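Local coordinates for apical membrane antigen AMA1 (Toxoplasma gondii ME49, PDB 4YIV), which takes part in host-cell invasion as a microneme protein of the moving junction, the ring-like complex formed between the parasite's apical tip and the host-cell membrane, at residues T22-T30 / D317-S325; A56-K64 / F224-A232. All blocks are in the same frame, centred on the assembly; numbering follows the deposited sequence.

Contact 1 of 2, residues T22-T30 / D317-S325; sequences TFMERFNLT and DQVPDCLVS. With CO (cobalt (II) ion), chain I; NAG (2-acetamido-2-deoxy-beta-D-glucopyranose), chain B.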
loop_
_atom_site.group_PDB
_atom_site.type_symbol
_atom_site.label_atom_id
_atom_site.label_comp_id
_atom_site.label_asym_id
_atom_site.label_seq_id
_atom_site.Cartn_x
_atom_site.Cartn_y
_atom_site.Cartn_z
ATOM N N THR A 22 -13.941 15.362 0.650
ATOM C CA THR A 22 -12.627 15.276 0.035
ATOM C C THR A 22 -11.697 14.458 0.920
ATOM O O THR A 22 -10.957 13.616 0.434
ATOM C CB THR A 22 -12.032 16.668 -0.197
ATOM O OG1 THR A 22 -12.870 17.401 -1.107
ATOM C CG2 THR A 22 -10.648 16.554 -0.782
ATOM N N PHE A 23 -11.755 14.703 2.225
ATOM C CA PHE A 23 -10.891 13.999 3.157
ATOM C C PHE A 23 -11.218 12.513 3.153
ATOM O O PHE A 23 -10.312 11.676 3.054
ATOM C CB PHE A 23 -11.029 14.576 4.565
ATOM C CG PHE A 23 -10.390 13.736 5.645
ATOM C CD1 PHE A 23 -9.023 13.780 5.875
ATOM C CD2 PHE A 23 -11.171 12.905 6.429
ATOM C CE1 PHE A 23 -8.446 12.998 6.868
ATOM C CE2 PHE A 23 -10.611 12.127 7.431
ATOM C CZ PHE A 23 -9.251 12.166 7.652
ATOM N N MET A 24 -12.505 12.185 3.225
ATOM C CA MET A 24 -12.929 10.788 3.272
ATOM C C MET A 24 -12.656 10.023 1.987
ATOM O O MET A 24 -12.530 8.791 2.023
ATOM C CB MET A 24 -14.412 10.683 3.590
ATOM C CG MET A 24 -14.776 11.077 5.006
ATOM S SD MET A 24 -13.948 10.138 6.298
ATOM C CE MET A 24 -14.644 8.518 5.983
ATOM N N GLU A 25 -12.596 10.732 0.859
ATOM C CA GLU A 25 -12.254 10.121 -0.432
ATOM C C GLU A 25 -10.925 9.338 -0.394
ATOM O O GLU A 25 -10.783 8.299 -1.034
ATOM C CB GLU A 25 -12.158 11.204 -1.519
ATOM C CG GLU A 25 -13.437 11.437 -2.302
ATOM C CD GLU A 25 -13.509 10.639 -3.605
ATOM O OE1 GLU A 25 -12.663 10.844 -4.494
ATOM O OE2 GLU A 25 -14.432 9.817 -3.760
ATOM N N ARG A 26 -9.968 9.806 0.393
ATOM C CA ARG A 26 -8.654 9.188 0.390
ATOM C C ARG A 26 -8.695 7.739 0.858
ATOM O O ARG A 26 -7.720 6.996 0.667
ATOM C CB ARG A 26 -7.681 9.993 1.249
ATOM C CG ARG A 26 -7.878 9.873 2.712
ATOM C CD ARG A 26 -7.050 10.892 3.482
ATOM N NE ARG A 26 -7.152 12.225 2.900
ATOM C CZ ARG A 26 -6.466 13.288 3.311
ATOM N NH1 ARG A 26 -5.612 13.191 4.337
ATOM N NH2 ARG A 26 -6.657 14.447 2.688
ATOM N N PHE A 27 -9.805 7.335 1.471
ATOM C CA PHE A 27 -9.902 5.986 2.000
ATOM C C PHE A 27 -10.533 5.017 1.029
ATOM O O PHE A 27 -10.635 3.826 1.321
ATOM C CB PHE A 27 -10.678 5.993 3.300
ATOM C CG PHE A 27 -9.998 6.769 4.385
ATOM C CD1 PHE A 27 -8.787 6.348 4.881
ATOM C CD2 PHE A 27 -10.544 7.955 4.869
ATOM C CE1 PHE A 27 -8.135 7.062 5.867
ATOM C CE2 PHE A 27 -9.901 8.675 5.851
ATOM C CZ PHE A 27 -8.703 8.234 6.357
ATOM N N ASN A 28 -10.983 5.506 -0.113
ATOM C CA ASN A 28 -11.628 4.658 -1.107
ATOM C C ASN A 28 -10.636 4.061 -2.070
ATOM O O ASN A 28 -10.383 4.593 -3.082
ATOM C CB ASN A 28 -12.752 5.384 -1.852
ATOM C CG ASN A 28 -13.613 4.437 -2.673
ATOM O OD1 ASN A 28 -13.212 3.330 -2.951
ATOM N ND2 ASN A 28 -14.809 4.871 -3.035
ATOM N N LEU A 29 -10.083 2.932 -1.701
ATOM C CA LEU A 29 -9.078 2.280 -2.528
ATOM C C LEU A 29 -9.645 1.686 -3.813
ATOM O O LEU A 29 -8.913 1.407 -4.765
ATOM C CB LEU A 29 -8.382 1.194 -1.721
ATOM C CG LEU A 29 -7.562 1.762 -0.568
ATOM C CD1 LEU A 29 -7.221 0.721 0.506
ATOM C CD2 LEU A 29 -6.241 2.389 -1.156
ATOM N N THR A 30 -10.948 1.480 -3.875
ATOM C CA THR A 30 -11.514 1.032 -5.149
ATOM C C THR A 30 -11.480 2.140 -6.214
ATOM O O THR A 30 -11.269 1.902 -7.405
ATOM C CB THR A 30 -12.981 0.562 -4.971
ATOM O OG1 THR A 30 -13.050 -0.393 -3.906
ATOM C CG2 THR A 30 -13.462 -0.073 -6.250
ATOM N N ASP A 317 -14.392 -5.082 4.379
ATOM C CA ASP A 317 -14.200 -4.686 2.989
ATOM C C ASP A 317 -15.100 -3.519 2.605
ATOM O O ASP A 317 -15.143 -3.116 1.444
ATOM C CB ASP A 317 -14.435 -5.866 2.033
ATOM C CG ASP A 317 -15.865 -6.421 2.095
ATOM O OD1 ASP A 317 -16.697 -5.864 2.839
ATOM O OD2 ASP A 317 -16.157 -7.415 1.377
ATOM N N GLN A 318 -15.811 -2.969 3.583
ATOM C CA GLN A 318 -16.659 -1.795 3.342
ATOM C C GLN A 318 -15.862 -0.487 3.352
ATOM O O GLN A 318 -15.276 -0.103 4.377
ATOM C CB GLN A 318 -17.772 -1.736 4.400
ATOM C CG GLN A 318 -18.757 -2.911 4.340
ATOM C CD GLN A 318 -19.633 -2.875 3.088
ATOM O OE1 GLN A 318 -19.707 -3.857 2.345
ATOM N NE2 GLN A 318 -20.301 -1.734 2.850
ATOM N N VAL A 319 -15.813 0.176 2.204
ATOM C CA VAL A 319 -15.160 1.474 2.102
ATOM C C VAL A 319 -15.805 2.413 3.123
ATOM O O VAL A 319 -17.028 2.562 3.148
ATOM C CB VAL A 319 -15.273 2.048 0.690
ATOM C CG1 VAL A 319 -14.725 3.471 0.632
ATOM C CG2 VAL A 319 -14.527 1.164 -0.297
ATOM N N PRO A 320 -14.996 3.031 3.995
ATOM C CA PRO A 320 -15.648 3.915 4.967
ATOM C C PRO A 320 -16.235 5.194 4.335
ATOM O O PRO A 320 -15.692 5.782 3.382
ATOM C CB PRO A 320 -14.514 4.247 5.951
ATOM C CG PRO A 320 -13.280 4.003 5.236
ATOM C CD PRO A 320 -13.543 2.926 4.220
ATOM N N ASP A 321 -17.378 5.618 4.865
ATOM C CA ASP A 321 -17.964 6.881 4.421
ATOM C C ASP A 321 -18.344 7.739 5.619
ATOM O O ASP A 321 -18.940 8.799 5.462
ATOM C CB ASP A 321 -19.165 6.640 3.474
ATOM C CG ASP A 321 -20.350 5.974 4.144
ATOM O OD1 ASP A 321 -20.394 5.847 5.388
ATOM O OD2 ASP A 321 -21.258 5.572 3.391
ATOM N N CYS A 322 -17.965 7.289 6.812
ATOM C CA CYS A 322 -18.033 8.118 8.000
ATOM C C CYS A 322 -17.040 7.586 9.036
ATOM O O CYS A 322 -16.373 6.561 8.825
ATOM C CB CYS A 322 -19.459 8.160 8.571
ATOM S SG CYS A 322 -20.163 6.551 9.075
ATOM N N LEU A 323 -16.942 8.303 10.145
ATOM C CA LEU A 323 -16.035 7.976 11.227
ATOM C C LEU A 323 -16.749 8.059 12.542
ATOM O O LEU A 323 -17.663 8.866 12.718
ATOM C CB LEU A 323 -14.843 8.934 11.270
ATOM C CG LEU A 323 -13.972 9.071 10.029
ATOM C CD1 LEU A 323 -12.952 10.198 10.205
ATOM C CD2 LEU A 323 -13.297 7.733 9.771
ATOM N N VAL A 324 -16.289 7.255 13.477
ATOM C CA VAL A 324 -16.785 7.279 14.836
ATOM C C VAL A 324 -15.611 7.634 15.720
ATOM O O VAL A 324 -14.566 6.995 15.641
ATOM C CB VAL A 324 -17.404 5.915 15.234
ATOM C CG1 VAL A 324 -17.616 5.794 16.758
ATOM C CG2 VAL A 324 -18.693 5.697 14.465
ATOM N N SER A 325 -15.776 8.661 16.562
ATOM C CA SER A 325 -14.718 9.076 17.493
ATOM C C SER A 325 -14.421 8.020 18.532
ATOM O O SER A 325 -15.330 7.429 19.106
ATOM C CB SER A 325 -15.113 10.380 18.203
ATOM O OG SER A 325 -15.724 11.256 17.286
HETATM CO CO CO I . -12.281 10.518 -6.649
HETATM C C1 NAG B . -15.902 4.099 -3.671
HETATM C C2 NAG B . -17.390 4.394 -3.498
HETATM C C3 NAG B . -18.237 3.550 -4.439
HETATM C C4 NAG B . -17.725 3.695 -5.863
HETATM C C5 NAG B . -16.240 3.364 -5.920
HETATM C C6 NAG B . -15.703 3.521 -7.338
HETATM C C7 NAG B . -17.587 5.063 -1.174
HETATM C C8 NAG B . -17.919 4.627 0.222
HETATM N N2 NAG B . -17.787 4.154 -2.124
HETATM O O3 NAG B . -19.601 3.978 -4.372
HETATM O O4 NAG B . -18.448 2.809 -6.725
HETATM O O5 NAG B . -15.509 4.220 -5.040
HETATM O O6 NAG B . -15.744 4.902 -7.715
HETATM O O7 NAG B . -17.161 6.179 -1.422
HETATM O O HOH W 1 -14.243 6.777 1.398
HETATM O O HOH W 2 -14.700 11.071 -6.522
HETATM O O HOH W 3 -13.150 11.280 -8.395
HETATM O O HOH W 4 -10.649 10.974 -7.948
#
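M24 meets L323 through a side chain folded at every joint: chi1 of -70° sets CG beside the backbone N, and bends at chi2 (-58°) and chi3 curl the thioether over the backbone at D321 and C322. SD lies 3.9 Å from CG of L323, the side chains running past each other in opposite directions, while CE sits 3.6 Å from the N of C322. F23 adds its ring edge, with CE2 near CD1 of L323, and CB of F27 packs on CG of P320 at 3.8 Å. No direct hydrogen bond joins the segments; one water donates to the O atoms of M24 and P320, 2.7 Å each. ND2 of N28 is bonded to C1 of the N-acetylglucosamine, and CG1 of V319 touches both CG of N28 (3.6 Å) and the sugar's acetyl methyl C8 (3.4 Å). OD1 of N28 accepts from the N of H31 and, weakly, from the N of T30, which with the glycosidic bond restrains the amide. This seats helix 18-25 and the turn after it against the start of strand 322-326, where D321 and C322 form a classic bulge opposite G239, with F14 of helix 13-16 touching M24 and L323.

Contact 2 of 2, residues A56-K64 / F224-A232; sequences AGLCPIWGK and FISKCPNQA
C59 and C228 are joined by a disulfide in which both SG atoms stand beside their own backbone N, and the S-S torsion of -86° gives a left-handed bridge close to the relaxed right-angle geometry. Next to it the ring of P60 crosses F224 at about a right angle, its CD 3.6 Å from the CB of F224, whose CG stands between its backbone N and carbonyl carbon. N230 is the polar counterpart. Its side chain, also turned beside the backbone N, is gripped at both ends of the amide: OD1 accepts from NE1 of W62 at 3.0 Å, in a moderately bent bond (152°), and ND2 donates to the O of F224 at 3.0 Å, from above that carbonyl's plane. The ring and amide planes of W62 and N230 lie 61° apart. A water bridges the same OD1 to the O of P60. This binds strand 61-62, at one edge of a five-stranded antiparallel sheet, to the turn after helix 224-227 leading into strand 233-234, the end strand of another such sheet, in this PAN-domain protein. The indole of W62 also carries the backbone O of N230 over one face, 3.6 Å above the ring plane and offset toward the rim.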
loop_
_atom_site.group_PDB
_atom_site.type_symbol
_atom_site.label_atom_id
_atom_site.label_comp_id
_atom_site.label_asym_id
_atom_site.label_seq_id
_atom_site.Cartn_x
_atom_site.Cartn_y
_atom_site.Cartn_z
ATOM N N ALA A 56 -0.369 -2.123 -11.505
ATOM C CA ALA A 56 -1.145 -1.011 -12.063
ATOM C C ALA A 56 -1.717 -0.033 -11.066
ATOM O O ALA A 56 -2.335 0.978 -11.450
ATOM C CB ALA A 56 -2.309 -1.600 -12.877
ATOM N N GLY A 57 -1.616 -0.362 -9.792
ATOM C CA GLY A 57 -2.313 0.385 -8.754
ATOM C C GLY A 57 -1.762 1.803 -8.657
ATOM O O GLY A 57 -0.577 2.030 -8.914
ATOM N N LEU A 58 -2.621 2.755 -8.300
ATOM C CA LEU A 58 -2.221 4.159 -8.295
ATOM C C LEU A 58 -1.749 4.668 -6.937
ATOM O O LEU A 58 -1.277 5.805 -6.847
ATOM C CB LEU A 58 -3.383 5.037 -8.778
ATOM C CG LEU A 58 -3.917 4.676 -10.181
ATOM C CD1 LEU A 58 -4.979 5.679 -10.589
ATOM C CD2 LEU A 58 -2.830 4.662 -11.225
ATOM N N CYS A 59 -1.909 3.896 -5.873
ATOM C CA CYS A 59 -1.440 4.339 -4.557
ATOM C C CYS A 59 -0.170 3.623 -4.137
ATOM O O CYS A 59 -0.026 2.426 -4.408
ATOM C CB CYS A 59 -2.475 4.102 -3.472
ATOM S SG CYS A 59 -3.995 5.112 -3.640
ATOM N N PRO A 60 0.730 4.343 -3.442
ATOM C CA PRO A 60 1.917 3.707 -2.848
ATOM C C PRO A 60 1.521 2.818 -1.682
ATOM O O PRO A 60 0.580 3.130 -0.939
ATOM C CB PRO A 60 2.765 4.887 -2.366
ATOM C CG PRO A 60 1.795 5.979 -2.120
ATOM C CD PRO A 60 0.656 5.784 -3.123
ATOM N N ILE A 61 2.223 1.704 -1.525
ATOM C CA ILE A 61 1.879 0.762 -0.464
ATOM C C ILE A 61 3.007 0.772 0.583
ATOM O O ILE A 61 4.116 0.274 0.353
ATOM C CB ILE A 61 1.647 -0.670 -1.007
ATOM C CG1 ILE A 61 0.698 -0.625 -2.217
ATOM C CG2 ILE A 61 1.117 -1.567 0.123
ATOM C CD1 ILE A 61 -0.668 0.025 -1.956
ATOM N N TRP A 62 2.698 1.405 1.713
ATOM C CA TRP A 62 3.695 1.752 2.710
ATOM C C TRP A 62 4.125 0.555 3.538
ATOM O O TRP A 62 3.301 -0.070 4.174
ATOM C CB TRP A 62 3.126 2.822 3.630
ATOM C CG TRP A 62 2.828 4.140 2.943
ATOM C CD1 TRP A 62 1.837 4.424 2.030
ATOM C CD2 TRP A 62 3.549 5.349 3.148
ATOM N NE1 TRP A 62 1.921 5.771 1.643
ATOM C CE2 TRP A 62 2.970 6.345 2.320
ATOM C CE3 TRP A 62 4.653 5.684 3.946
ATOM C CZ2 TRP A 62 3.457 7.651 2.281
ATOM C CZ3 TRP A 62 5.133 7.000 3.909
ATOM C CH2 TRP A 62 4.534 7.957 3.084
ATOM N N GLY A 63 5.411 0.255 3.521
ATOM C CA GLY A 63 5.953 -0.790 4.378
ATOM C C GLY A 63 5.925 -2.149 3.681
ATOM O O GLY A 63 6.459 -3.130 4.195
ATOM N N LYS A 64 5.336 -2.207 2.483
ATOM C CA LYS A 64 5.301 -3.483 1.744
ATOM C C LYS A 64 6.667 -3.832 1.215
ATOM O O LYS A 64 7.333 -3.028 0.592
ATOM C CB LYS A 64 4.290 -3.463 0.577
ATOM C CG LYS A 64 4.452 -4.633 -0.411
ATOM C CD LYS A 64 3.393 -4.572 -1.507
ATOM C CE LYS A 64 3.623 -5.644 -2.605
ATOM N NZ LYS A 64 2.444 -5.749 -3.514
ATOM N N PHE A 224 -1.395 10.952 -5.353
ATOM C CA PHE A 224 -1.479 10.075 -4.175
ATOM C C PHE A 224 -1.570 10.865 -2.899
ATOM O O PHE A 224 -2.039 10.362 -1.876
ATOM C CB PHE A 224 -0.247 9.109 -4.133
ATOM C CG PHE A 224 1.033 9.761 -3.639
ATOM C CD1 PHE A 224 1.317 9.792 -2.283
ATOM C CD2 PHE A 224 1.954 10.330 -4.529
ATOM C CE1 PHE A 224 2.470 10.411 -1.809
ATOM C CE2 PHE A 224 3.109 10.949 -4.061
ATOM C CZ PHE A 224 3.357 10.998 -2.694
ATOM N N ILE A 225 -1.067 12.103 -2.925
ATOM C CA ILE A 225 -1.012 12.926 -1.719
ATOM C C ILE A 225 -2.410 13.136 -1.123
ATOM O O ILE A 225 -2.606 13.117 0.096
ATOM C CB ILE A 225 -0.333 14.299 -2.045
ATOM C CG1 ILE A 225 1.119 14.100 -2.473
ATOM C CG2 ILE A 225 -0.344 15.229 -0.838
ATOM C CD1 ILE A 225 1.713 15.339 -3.155
ATOM N N SER A 226 -3.398 13.315 -1.987
ATOM C CA SER A 226 -4.783 13.540 -1.546
ATOM C C SER A 226 -5.704 12.334 -1.740
ATOM O O SER A 226 -6.769 12.268 -1.140
ATOM C CB SER A 226 -5.395 14.729 -2.311
ATOM O OG SER A 226 -5.527 14.415 -3.702
ATOM N N LYS A 227 -5.315 11.396 -2.590
ATOM C CA LYS A 227 -6.250 10.367 -3.026
ATOM C C LYS A 227 -6.042 9.030 -2.357
ATOM O O LYS A 227 -6.852 8.128 -2.571
ATOM C CB LYS A 227 -6.156 10.177 -4.526
ATOM C CG LYS A 227 -6.601 11.383 -5.296
ATOM C CD LYS A 227 -8.042 11.758 -4.862
ATOM C CE LYS A 227 -8.836 12.438 -5.926
ATOM N NZ LYS A 227 -10.288 12.554 -5.471
ATOM N N CYS A 228 -4.979 8.921 -1.557
ATOM C CA CYS A 228 -4.515 7.641 -0.997
ATOM C C CYS A 228 -4.405 7.755 0.534
ATOM O O CYS A 228 -4.114 8.864 1.056
ATOM C CB CYS A 228 -3.173 7.251 -1.635
ATOM S SG CYS A 228 -3.204 7.025 -3.455
ATOM N N PRO A 229 -4.726 6.658 1.273
ATOM C CA PRO A 229 -4.756 6.719 2.720
ATOM C C PRO A 229 -3.360 6.444 3.261
ATOM O O PRO A 229 -3.103 5.398 3.868
ATOM C CB PRO A 229 -5.754 5.631 3.094
ATOM C CG PRO A 229 -5.509 4.581 2.080
ATOM C CD PRO A 229 -5.148 5.314 0.799
ATOM N N ASN A 230 -2.451 7.376 3.004
ATOM C CA ASN A 230 -1.029 7.146 3.231
ATOM C C ASN A 230 -0.657 6.852 4.671
ATOM O O ASN A 230 0.196 5.997 4.946
ATOM C CB ASN A 230 -0.223 8.355 2.755
ATOM C CG ASN A 230 -0.360 8.584 1.258
ATOM O OD1 ASN A 230 -0.005 7.717 0.467
ATOM N ND2 ASN A 230 -0.900 9.733 0.864
ATOM N N GLN A 231 -1.311 7.556 5.584
ATOM C CA GLN A 231 -1.076 7.396 7.017
ATOM C C GLN A 231 -2.249 6.773 7.790
ATOM O O GLN A 231 -3.414 6.869 7.393
ATOM C CB GLN A 231 -0.753 8.755 7.640
ATOM C CG GLN A 231 0.746 9.070 7.693
ATOM C CD GLN A 231 1.393 9.067 6.322
ATOM O OE1 GLN A 231 2.146 8.154 5.954
ATOM N NE2 GLN A 231 1.079 10.077 5.549
ATOM N N ALA A 232 -1.913 6.118 8.886
ATOM C CA ALA A 232 -2.897 5.677 9.882
ATOM C C ALA A 232 -3.711 6.884 10.395
ATOM O O ALA A 232 -3.253 8.034 10.360
ATOM C CB ALA A 232 -2.200 4.989 11.020
HETATM O O HOH W 5 -1.319 4.966 0.129
#

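Overall arrangement
Contact 2 is nested along the chain inside the loop closed by contact 1, and their centres lie about 14 Å apart, a worked example of how sequence-distant closures can share an interface. They meet through segments 22-30 and 224-232. NZ of K227 forms a salt bridge with OE1 of E25 at 3.1 Å, beside the cobalt ion that E25 binds with H31, with H32 hydrogen-bonded to the same OE1, so a residue of contact 2 borders a metal site to which contact 1 contributes E25. CB of P229 packs on CD1 of F27 at 3.6 Å, continuing the apolar packing. The glycan on contact 1 lies about 10 Å from the side chain of K227 at nearest atoms.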